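Local coordinates for protein dihydropyrimidinase (Dictyostelium discoideum, PDB 2FTW) that catalyses the reversible, zinc-dependent hydrolytic ring opening of dihydropyrimidines, the second step of reductive pyrimidine degradation, at residues Asn14-Ser26 with Trp370-Arg383. Numbering follows the deposited sequence.
Sequences NGTVVNDDRYFKS and WCQFVRATSSERAR
D20 and R383 make the salt bridge of this contact: R383 NH2 donates to D20 OD2 at 2.7 Å with an N-H...O angle of 165°. The oxygen lies close to the guanidinium plane, whereas the donor stands well above the carboxylate plane. R383 NH2 also reaches E380 OE1 at 3.0 Å, one helical turn back, so a single nitrogen links two carboxylates. With chi1 at 76°, D20 CG sits between its backbone N and carbonyl carbon and the acid runs along the helix, D20 CB 3.8 Å from R375 CB and D20 CG against S379 CB. D20 CA comes within 3.5 Å of C371 O in a CA-H...O contact, where the turn after strand 16-18 lies close against the helix.

V18 CG1 meets V374 CG2 at 3.8 Å and also touches W370 CB. W370 and Y23 form an edge-to-face pair, W370 CE3 over the tyrosine ring centre, with planes at 63°. C371 SG lies at the edge of the Y23 ring, in its plane, 4.0 Å from Y23 CD1, a sulfur-aromatic contact.

The hairpin 16-25, paired through strand 16-18 with strand 57-64, is thus joined to helix 370-384 away from the zinc site. R383 packs on D21 of the second subunit and Y23 OH is hydrogen-bonded to D472 of that subunit, so the ionic and aromatic ends both adjoin the tetramer interface. R383, bonded to both acids, probably offsets their mutual repulsion and helps keep both ionised.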
loop_
_atom_site.group_PDB
_atom_site.type_symbol
_atom_site.label_atom_id
_atom_site.label_comp_id
_atom_site.label_asym_id
_atom_site.label_seq_id
_atom_site.Cartn_x
_atom_site.Cartn_y
_atom_site.Cartn_z
ATOM N N ASN A 14 -15.593 35.314 -27.430
ATOM C CA ASN A 14 -14.176 35.109 -27.762
ATOM C C ASN A 14 -13.376 34.252 -26.775
ATOM O O ASN A 14 -12.174 34.070 -26.965
ATOM C CB ASN A 14 -13.456 36.460 -28.003
ATOM C CG ASN A 14 -14.250 37.403 -28.912
ATOM O OD1 ASN A 14 -14.778 36.991 -29.958
ATOM N ND2 ASN A 14 -14.355 38.670 -28.504
ATOM N N GLY A 15 -14.023 33.703 -25.749
ATOM C CA GLY A 15 -13.332 32.860 -24.772
ATOM C C GLY A 15 -13.495 31.360 -24.983
ATOM O O GLY A 15 -14.176 30.906 -25.905
ATOM N N THR A 16 -12.862 30.594 -24.101
ATOM C CA THR A 16 -12.950 29.136 -24.115
ATOM C C THR A 16 -13.806 28.676 -22.939
ATOM O O THR A 16 -13.522 28.992 -21.793
ATOM C CB THR A 16 -11.550 28.493 -24.003
ATOM O OG1 THR A 16 -10.713 29.021 -25.035
ATOM C CG2 THR A 16 -11.619 26.949 -24.168
ATOM N N VAL A 17 -14.862 27.935 -23.239
ATOM C CA VAL A 17 -15.665 27.313 -22.202
ATOM C C VAL A 17 -14.884 26.107 -21.638
ATOM O O VAL A 17 -14.298 25.337 -22.387
ATOM C CB VAL A 17 -17.023 26.858 -22.764
ATOM C CG1 VAL A 17 -17.800 26.058 -21.740
ATOM C CG2 VAL A 17 -17.836 28.076 -23.249
ATOM N N VAL A 18 -14.872 25.974 -20.320
ATOM C CA VAL A 18 -14.220 24.847 -19.657
ATOM C C VAL A 18 -15.193 24.237 -18.681
ATOM O O VAL A 18 -15.560 24.848 -17.678
ATOM C CB VAL A 18 -12.951 25.214 -18.849
ATOM C CG1 VAL A 18 -12.293 23.922 -18.295
ATOM C CG2 VAL A 18 -11.983 25.972 -19.670
ATOM N N ASN A 19 -15.612 23.024 -19.000
ATOM C CA ASN A 19 -16.412 22.215 -18.120
ATOM C C ASN A 19 -15.507 21.104 -17.614
ATOM O O ASN A 19 -14.335 21.052 -17.972
ATOM C CB ASN A 19 -17.617 21.670 -18.876
ATOM C CG ASN A 19 -18.810 22.608 -18.814
ATOM O OD1 ASN A 19 -19.097 23.196 -17.761
ATOM N ND2 ASN A 19 -19.524 22.735 -19.927
ATOM N N ASP A 20 -16.017 20.224 -16.767
ATOM C CA ASP A 20 -15.144 19.187 -16.241
ATOM C C ASP A 20 -14.982 17.997 -17.197
ATOM O O ASP A 20 -14.200 17.074 -16.899
ATOM C CB ASP A 20 -15.591 18.752 -14.845
ATOM C CG ASP A 20 -16.807 17.860 -14.862
ATOM O OD1 ASP A 20 -17.778 18.153 -15.590
ATOM O OD2 ASP A 20 -16.782 16.836 -14.152
ATOM N N ASP A 21 -15.699 17.998 -18.334
ATOM C CA ASP A 21 -15.587 16.889 -19.297
ATOM C C ASP A 21 -14.748 17.218 -20.518
ATOM O O ASP A 21 -14.124 16.326 -21.098
ATOM C CB ASP A 21 -16.970 16.342 -19.713
ATOM C CG ASP A 21 -17.863 17.375 -20.414
ATOM O OD1 ASP A 21 -17.776 18.591 -20.127
ATOM O OD2 ASP A 21 -18.693 16.944 -21.245
ATOM N N ARG A 22 -14.739 18.492 -20.903
ATOM C CA ARG A 22 -13.957 18.963 -22.036
ATOM C C ARG A 22 -13.913 20.498 -21.989
ATOM O O ARG A 22 -14.705 21.122 -21.285
ATOM C CB ARG A 22 -14.620 18.538 -23.346
ATOM C CG ARG A 22 -15.937 19.294 -23.573
ATOM C CD ARG A 22 -16.804 18.704 -24.635
ATOM N NE ARG A 22 -16.429 19.181 -25.949
ATOM C CZ ARG A 22 -17.168 19.967 -26.733
ATOM N NH1 ARG A 22 -18.363 20.406 -26.364
ATOM N NH2 ARG A 22 -16.689 20.317 -27.912
ATOM N N TYR A 23 -13.012 21.083 -22.773
ATOM C CA TYR A 23 -12.999 22.535 -22.994
ATOM C C TYR A 23 -13.084 22.846 -24.488
ATOM O O TYR A 23 -12.679 22.042 -25.326
ATOM C CB TYR A 23 -11.770 23.192 -22.322
ATOM C CG TYR A 23 -10.431 22.754 -22.847
ATOM C CD1 TYR A 23 -9.765 21.664 -22.290
ATOM C CD2 TYR A 23 -9.816 23.425 -23.897
ATOM C CE1 TYR A 23 -8.526 21.245 -22.772
ATOM C CE2 TYR A 23 -8.575 23.018 -24.388
ATOM C CZ TYR A 23 -7.937 21.919 -23.818
ATOM O OH TYR A 23 -6.704 21.508 -24.286
ATOM N N PHE A 24 -13.642 23.998 -24.828
ATOM C CA PHE A 24 -13.850 24.352 -26.241
ATOM C C PHE A 24 -14.093 25.838 -26.414
ATOM O O PHE A 24 -14.620 26.470 -25.528
ATOM C CB PHE A 24 -15.044 23.573 -26.842
ATOM C CG PHE A 24 -16.341 23.798 -26.128
ATOM C CD1 PHE A 24 -16.619 23.145 -24.931
ATOM C CD2 PHE A 24 -17.315 24.629 -26.674
ATOM C CE1 PHE A 24 -17.828 23.342 -24.279
ATOM C CE2 PHE A 24 -18.522 24.837 -26.023
ATOM C CZ PHE A 24 -18.782 24.202 -24.827
ATOM N N LYS A 25 -13.704 26.369 -27.568
ATOM C CA LYS A 25 -14.026 27.751 -27.949
ATOM C C LYS A 25 -15.516 27.922 -28.209
ATOM O O LYS A 25 -16.074 27.246 -29.058
ATOM C CB LYS A 25 -13.261 28.141 -29.218
ATOM C CG LYS A 25 -11.819 28.560 -28.961
ATOM C CD LYS A 25 -11.688 30.079 -28.810
ATOM C CE LYS A 25 -11.624 30.771 -30.164
ATOM N NZ LYS A 25 -11.542 32.265 -30.066
ATOM N N SER A 26 -16.163 28.818 -27.468
ATOM C CA SER A 26 -17.554 29.195 -27.757
ATOM C C SER A 26 -17.970 30.506 -27.083
ATOM O O SER A 26 -17.492 30.853 -26.007
ATOM C CB SER A 26 -18.521 28.075 -27.342
ATOM O OG SER A 26 -18.866 27.241 -28.442
ATOM N N TRP A 370 -7.037 21.747 -16.739
ATOM C CA TRP A 370 -8.113 22.737 -16.646
ATOM C C TRP A 370 -9.473 22.107 -16.264
ATOM O O TRP A 370 -10.201 22.634 -15.410
ATOM C CB TRP A 370 -8.269 23.461 -17.985
ATOM C CG TRP A 370 -7.203 24.455 -18.322
ATOM C CD1 TRP A 370 -6.144 24.841 -17.545
ATOM C CD2 TRP A 370 -7.128 25.240 -19.517
ATOM N NE1 TRP A 370 -5.400 25.793 -18.203
ATOM C CE2 TRP A 370 -5.988 26.065 -19.407
ATOM C CE3 TRP A 370 -7.897 25.302 -20.682
ATOM C CZ2 TRP A 370 -5.606 26.951 -20.416
ATOM C CZ3 TRP A 370 -7.517 26.188 -21.687
ATOM C CH2 TRP A 370 -6.379 26.996 -21.544
ATOM N N CYS A 371 -9.824 21.011 -16.926
ATOM C CA CYS A 371 -11.079 20.282 -16.630
ATOM C C CYS A 371 -11.121 19.705 -15.204
ATOM O O CYS A 371 -12.136 19.765 -14.538
ATOM C CB CYS A 371 -11.308 19.168 -17.669
ATOM S SG CYS A 371 -11.652 19.805 -19.349
ATOM N N GLN A 372 -10.008 19.150 -14.743
ATOM C CA GLN A 372 -9.933 18.645 -13.368
ATOM C C GLN A 372 -10.020 19.782 -12.349
ATOM O O GLN A 372 -10.460 19.577 -11.213
ATOM C CB GLN A 372 -8.658 17.838 -13.142
ATOM C CG GLN A 372 -8.551 16.610 -14.037
ATOM C CD GLN A 372 -7.237 15.878 -13.896
ATOM O OE1 GLN A 372 -6.185 16.481 -13.670
ATOM N NE2 GLN A 372 -7.290 14.552 -14.038
ATOM N N PHE A 373 -9.606 20.981 -12.748
ATOM C CA PHE A 373 -9.766 22.147 -11.882
ATOM C C PHE A 373 -11.235 22.546 -11.721
ATOM O O PHE A 373 -11.683 22.890 -10.624
ATOM C CB PHE A 373 -8.933 23.321 -12.414
ATOM C CG PHE A 373 -9.207 24.612 -11.720
ATOM C CD1 PHE A 373 -10.205 25.468 -12.195
ATOM C CD2 PHE A 373 -8.483 24.976 -10.592
ATOM C CE1 PHE A 373 -10.472 26.668 -11.567
ATOM C CE2 PHE A 373 -8.744 26.186 -9.953
ATOM C CZ PHE A 373 -9.741 27.037 -10.455
ATOM N N VAL A 374 -11.996 22.507 -12.806
ATOM C CA VAL A 374 -13.422 22.790 -12.720
ATOM C C VAL A 374 -14.152 21.734 -11.866
ATOM O O VAL A 374 -14.967 22.080 -10.996
ATOM C CB VAL A 374 -14.035 22.979 -14.131
ATOM C CG1 VAL A 374 -15.536 22.967 -14.100
ATOM C CG2 VAL A 374 -13.552 24.293 -14.716
ATOM N N ARG A 375 -13.823 20.460 -12.075
ATOM C CA ARG A 375 -14.366 19.390 -11.226
ATOM C C ARG A 375 -14.106 19.663 -9.757
ATOM O O ARG A 375 -15.020 19.653 -8.957
ATOM C CB ARG A 375 -13.739 18.049 -11.579
ATOM C CG ARG A 375 -14.410 16.872 -10.927
ATOM C CD ARG A 375 -13.440 15.783 -10.640
ATOM N NE ARG A 375 -12.855 15.946 -9.316
ATOM C CZ ARG A 375 -11.600 15.664 -8.994
ATOM N NH1 ARG A 375 -10.727 15.211 -9.900
ATOM N NH2 ARG A 375 -11.216 15.856 -7.744
ATOM N N ALA A 376 -12.836 19.890 -9.421
ATOM C CA ALA A 376 -12.397 20.168 -8.047
ATOM C C ALA A 376 -12.989 21.449 -7.384
ATOM O O ALA A 376 -13.054 21.531 -6.149
ATOM C CB ALA A 376 -10.897 20.235 -8.016
ATOM N N THR A 377 -13.407 22.436 -8.187
ATOM C CA THR A 377 -13.890 23.709 -7.643
ATOM C C THR A 377 -15.390 24.016 -7.824
ATOM O O THR A 377 -15.886 24.950 -7.211
ATOM C CB THR A 377 -13.115 24.899 -8.218
ATOM O OG1 THR A 377 -13.318 24.984 -9.635
ATOM C CG2 THR A 377 -11.643 24.795 -7.885
ATOM N N SER A 378 -16.100 23.265 -8.665
ATOM C CA SER A 378 -17.542 23.461 -8.807
ATOM C C SER A 378 -18.343 22.186 -9.091
ATOM O O SER A 378 -19.235 21.839 -8.331
ATOM C CB SER A 378 -17.848 24.502 -9.884
ATOM O OG SER A 378 -17.318 24.141 -11.140
ATOM N N SER A 379 -18.021 21.510 -10.185
ATOM C CA SER A 379 -18.923 20.515 -10.760
ATOM C C SER A 379 -19.157 19.295 -9.861
ATOM O O SER A 379 -20.269 18.767 -9.808
ATOM C CB SER A 379 -18.413 20.079 -12.146
ATOM O OG SER A 379 -18.229 21.211 -12.995
ATOM N N GLU A 380 -18.120 18.856 -9.153
ATOM C CA GLU A 380 -18.242 17.689 -8.282
ATOM C C GLU A 380 -18.992 18.017 -6.985
ATOM O O GLU A 380 -19.823 17.229 -6.511
ATOM C CB GLU A 380 -16.862 17.098 -7.978
ATOM C CG GLU A 380 -16.903 15.688 -7.411
ATOM C CD GLU A 380 -17.678 14.719 -8.298
ATOM O OE1 GLU A 380 -17.429 14.699 -9.527
ATOM O OE2 GLU A 380 -18.545 13.984 -7.768
ATOM N N ARG A 381 -18.708 19.188 -6.420
ATOM C CA ARG A 381 -19.470 19.674 -5.283
ATOM C C ARG A 381 -20.955 19.684 -5.602
ATOM O O ARG A 381 -21.759 19.252 -4.767
ATOM C CB ARG A 381 -19.021 21.071 -4.895
ATOM N N ALA A 382 -21.299 20.199 -6.795
ATOM C CA ALA A 382 -22.682 20.352 -7.245
ATOM C C ALA A 382 -23.400 19.012 -7.321
ATOM O O ALA A 382 -24.522 18.886 -6.872
ATOM C CB ALA A 382 -22.732 21.042 -8.612
ATOM N N ARG A 383 -22.732 18.021 -7.889
ATOM C CA ARG A 383 -23.271 16.670 -7.976
ATOM C C ARG A 383 -23.413 16.035 -6.588
ATOM O O ARG A 383 -24.416 15.405 -6.299
ATOM C CB ARG A 383 -22.395 15.806 -8.879
ATOM C CG ARG A 383 -22.547 16.152 -10.334
ATOM C CD ARG A 383 -21.782 15.205 -11.227
ATOM N NE ARG A 383 -20.355 15.476 -11.181
ATOM C CZ ARG A 383 -19.629 16.001 -12.169
ATOM N NH1 ARG A 383 -20.165 16.330 -13.332
ATOM N NH2 ARG A 383 -18.330 16.195 -11.977
#